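Local coordinates for alginate lyase (PDB 5GMT), which probably cleaves the polysaccharide alginate by a lyase reaction, as a polymannuronate-specific member of polysaccharide lyase family 14, at residues A[103-113]-A[254-265]. Residues are numbered along the deposited sequence; the frame is centred on the assembly and turned at random.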
# COMPACT_ATOMS: atom_id res chain seq x y z
N ASN A 103 14.34 -4.29 -12.84
CA ASN A 103 13.98 -4.28 -14.26
C ASN A 103 12.65 -3.58 -14.55
O ASN A 103 11.87 -4.03 -15.40
CB ASN A 103 13.95 -5.70 -14.82
CG ASN A 103 14.22 -5.74 -16.32
OD1 ASN A 103 14.94 -4.89 -16.84
ND2 ASN A 103 13.62 -6.69 -17.01
N PHE A 104 12.40 -2.47 -13.85
CA PHE A 104 11.25 -1.61 -14.12
C PHE A 104 11.67 -0.46 -15.04
O PHE A 104 12.62 0.25 -14.72
CB PHE A 104 10.68 -1.05 -12.82
CG PHE A 104 9.87 -2.04 -12.01
CD1 PHE A 104 10.47 -3.15 -11.45
CD2 PHE A 104 8.51 -1.84 -11.79
CE1 PHE A 104 9.73 -4.05 -10.70
CE2 PHE A 104 7.76 -2.74 -11.04
CZ PHE A 104 8.37 -3.84 -10.50
N GLY A 105 10.98 -0.26 -16.17
CA GLY A 105 9.83 -1.07 -16.56
C GLY A 105 8.54 -0.72 -15.84
O GLY A 105 7.72 -1.60 -15.60
N PHE A 106 8.34 0.55 -15.49
CA PHE A 106 7.17 0.92 -14.67
C PHE A 106 5.87 0.96 -15.47
O PHE A 106 4.78 1.02 -14.89
CB PHE A 106 7.39 2.29 -14.00
CG PHE A 106 8.46 2.27 -12.94
CD1 PHE A 106 8.19 1.78 -11.67
CD2 PHE A 106 9.75 2.74 -13.21
CE1 PHE A 106 9.17 1.76 -10.69
CE2 PHE A 106 10.73 2.73 -12.24
CZ PHE A 106 10.45 2.24 -10.98
N GLY A 107 5.98 0.91 -16.79
CA GLY A 107 4.80 0.97 -17.65
C GLY A 107 4.00 2.24 -17.37
O GLY A 107 4.55 3.34 -17.35
N ILE A 108 2.70 2.08 -17.11
CA ILE A 108 1.89 3.22 -16.72
C ILE A 108 1.24 3.00 -15.36
O ILE A 108 0.16 3.51 -15.09
CB ILE A 108 0.80 3.53 -17.77
CG1 ILE A 108 -0.08 2.30 -18.02
CG2 ILE A 108 1.45 3.97 -19.08
CD1 ILE A 108 -1.30 2.59 -18.90
N GLY A 109 1.92 2.22 -14.51
CA GLY A 109 1.52 2.14 -13.12
C GLY A 109 1.12 0.80 -12.54
O GLY A 109 0.77 -0.14 -13.25
N GLY A 110 1.16 0.74 -11.22
CA GLY A 110 0.76 -0.46 -10.51
C GLY A 110 0.74 -0.22 -9.01
O GLY A 110 1.04 0.88 -8.54
N LYS A 111 0.42 -1.27 -8.26
CA LYS A 111 0.13 -1.15 -6.83
C LYS A 111 1.31 -1.46 -5.94
O LYS A 111 2.17 -2.27 -6.31
CB LYS A 111 -1.03 -2.08 -6.47
CG LYS A 111 -2.42 -1.42 -6.52
CD LYS A 111 -2.74 -0.89 -7.89
CE LYS A 111 -4.18 -0.40 -8.01
NZ LYS A 111 -4.42 0.22 -9.35
N LEU A 112 1.34 -0.82 -4.77
CA LEU A 112 2.29 -1.13 -3.70
C LEU A 112 1.55 -1.17 -2.37
O LEU A 112 0.49 -0.54 -2.22
CB LEU A 112 3.41 -0.09 -3.65
CG LEU A 112 4.40 -0.06 -4.81
CD1 LEU A 112 5.23 1.23 -4.72
CD2 LEU A 112 5.32 -1.30 -4.80
N PRO A 113 2.09 -1.90 -1.38
CA PRO A 113 1.43 -2.03 -0.07
C PRO A 113 1.20 -0.71 0.65
O PRO A 113 2.05 0.18 0.59
CB PRO A 113 2.42 -2.90 0.73
CG PRO A 113 3.11 -3.71 -0.30
CD PRO A 113 3.28 -2.78 -1.48
N SER A 254 -3.23 -1.88 -21.80
CA SER A 254 -2.33 -0.74 -21.84
C SER A 254 -1.39 -0.69 -20.62
O SER A 254 -0.31 -0.10 -20.69
CB SER A 254 -3.13 0.56 -21.92
OG SER A 254 -4.01 0.67 -20.82
N TYR A 255 -1.81 -1.31 -19.52
CA TYR A 255 -1.05 -1.35 -18.27
C TYR A 255 -0.13 -2.57 -18.18
O TYR A 255 0.50 -2.78 -17.15
CB TYR A 255 -2.00 -1.39 -17.06
CG TYR A 255 -2.79 -0.13 -16.81
CD1 TYR A 255 -4.01 0.09 -17.44
CD2 TYR A 255 -2.34 0.83 -15.92
CE1 TYR A 255 -4.74 1.24 -17.20
CE2 TYR A 255 -3.06 1.98 -15.67
CZ TYR A 255 -4.26 2.17 -16.32
OH TYR A 255 -4.98 3.32 -16.08
N ALA A 256 -0.06 -3.37 -19.24
CA ALA A 256 0.74 -4.60 -19.19
C ALA A 256 2.20 -4.30 -18.84
O ALA A 256 2.78 -3.29 -19.28
CB ALA A 256 0.66 -5.35 -20.52
N ALA A 257 2.79 -5.16 -18.02
CA ALA A 257 4.18 -5.00 -17.65
C ALA A 257 5.04 -5.10 -18.90
O ALA A 257 4.92 -6.06 -19.67
CB ALA A 257 4.60 -6.05 -16.63
N PRO A 258 5.87 -4.08 -19.14
CA PRO A 258 6.73 -4.09 -20.33
C PRO A 258 7.81 -5.17 -20.24
O PRO A 258 8.22 -5.68 -21.28
CB PRO A 258 7.34 -2.68 -20.35
CG PRO A 258 7.15 -2.14 -18.98
CD PRO A 258 5.89 -2.77 -18.45
N ASN A 259 8.22 -5.52 -19.03
CA ASN A 259 9.28 -6.50 -18.80
C ASN A 259 8.89 -7.62 -17.83
O ASN A 259 8.03 -7.45 -16.98
CB ASN A 259 10.53 -5.82 -18.24
CG ASN A 259 10.99 -4.62 -19.05
OD1 ASN A 259 10.88 -4.59 -20.27
ND2 ASN A 259 11.57 -3.65 -18.36
N ASP A 260 9.56 -8.76 -17.95
CA ASP A 260 9.68 -9.67 -16.83
C ASP A 260 10.41 -8.90 -15.74
O ASP A 260 11.54 -8.45 -15.94
CB ASP A 260 10.44 -10.94 -17.21
CG ASP A 260 9.68 -11.80 -18.22
OD1 ASP A 260 8.48 -12.05 -18.00
OD2 ASP A 260 10.27 -12.20 -19.25
N CYS A 261 9.77 -8.72 -14.58
CA CYS A 261 10.39 -7.89 -13.55
C CYS A 261 10.00 -8.38 -12.16
O CYS A 261 9.11 -9.23 -11.99
CB CYS A 261 9.99 -6.42 -13.74
SG CYS A 261 8.20 -6.16 -13.72
N TYR A 262 10.70 -7.85 -11.16
CA TYR A 262 10.61 -8.37 -9.80
C TYR A 262 10.66 -7.27 -8.76
O TYR A 262 11.45 -6.31 -8.87
CB TYR A 262 11.75 -9.35 -9.51
CG TYR A 262 11.95 -10.45 -10.52
CD1 TYR A 262 12.62 -10.20 -11.71
CD2 TYR A 262 11.51 -11.75 -10.26
CE1 TYR A 262 12.82 -11.21 -12.63
CE2 TYR A 262 11.72 -12.76 -11.18
CZ TYR A 262 12.37 -12.48 -12.36
OH TYR A 262 12.59 -13.48 -13.28
N SER A 263 9.87 -7.42 -7.72
CA SER A 263 10.01 -6.57 -6.56
C SER A 263 10.42 -7.42 -5.37
O SER A 263 10.12 -8.62 -5.31
CB SER A 263 8.72 -5.79 -6.27
OG SER A 263 7.62 -6.66 -6.07
N TYR A 264 11.12 -6.79 -4.43
CA TYR A 264 11.59 -7.45 -3.22
C TYR A 264 11.20 -6.62 -2.02
O TYR A 264 11.40 -5.42 -2.02
CB TYR A 264 13.12 -7.59 -3.24
CG TYR A 264 13.68 -8.34 -4.42
CD1 TYR A 264 13.65 -7.79 -5.70
CD2 TYR A 264 14.28 -9.59 -4.25
CE1 TYR A 264 14.19 -8.49 -6.79
CE2 TYR A 264 14.82 -10.28 -5.33
CZ TYR A 264 14.77 -9.72 -6.59
OH TYR A 264 15.30 -10.40 -7.66
N PHE A 265 10.67 -7.26 -0.98
CA PHE A 265 10.24 -6.52 0.20
C PHE A 265 10.93 -7.09 1.43
O PHE A 265 11.00 -8.30 1.60
CB PHE A 265 8.72 -6.58 0.39
CG PHE A 265 7.93 -5.99 -0.74
CD1 PHE A 265 7.64 -6.75 -1.86
CD2 PHE A 265 7.43 -4.70 -0.66
CE1 PHE A 265 6.89 -6.22 -2.91
CE2 PHE A 265 6.69 -4.16 -1.70
CZ PHE A 265 6.42 -4.92 -2.82
O HOH W 1 8.02 -4.17 -16.43
O HOH W 2 1.26 -0.31 -16.14
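Asn259 ND2 donates a nearly straight hydrogen bond to Asn103 O (3.0 Å, 174°), arriving from above the carbonyl plane, where two loops meet at one end of the beta-sandwich, a concanavalin-like fold: the loop joining strands 92-102 and 110-118 lies against the one entering strand 261-272. The Asn103 amide in turn donates a hydrogen bond from ND2 to Asp260 O at 2.9 Å; CG anti to the backbone N (chi1 -154°) swings the amide that way. Two waters extend the seam: one accepts from Asn259 N and donates to Gly105 O, just past the cis Phe104-Gly105 peptide; the other accepts from Ile108 N and donates to Gly109 O and Tyr255 O, tying the type II' turn of 106-109, itself closed by Gly109 N to Phe106 O, to the second loop. Inward, Cys261 SG sits over one face of the Phe104 ring, 4.2 Å from its centroid, while Tyr262 O meets the ring edge at CE1. Deeper between the sheets, Pro113 CD touches Phe265 CE2 at 3.7 Å. Beside the turn, Ile108 CD1 stands over the Tyr255 ring centre, 3.6 Å from its centroid, in a CH-pi contact. An alanine in place of Tyr255 would probably leave the Ile108 side chain without the ring it rests on. Ile108 CG1 lies 3.4 Å from Tyr255 CD2.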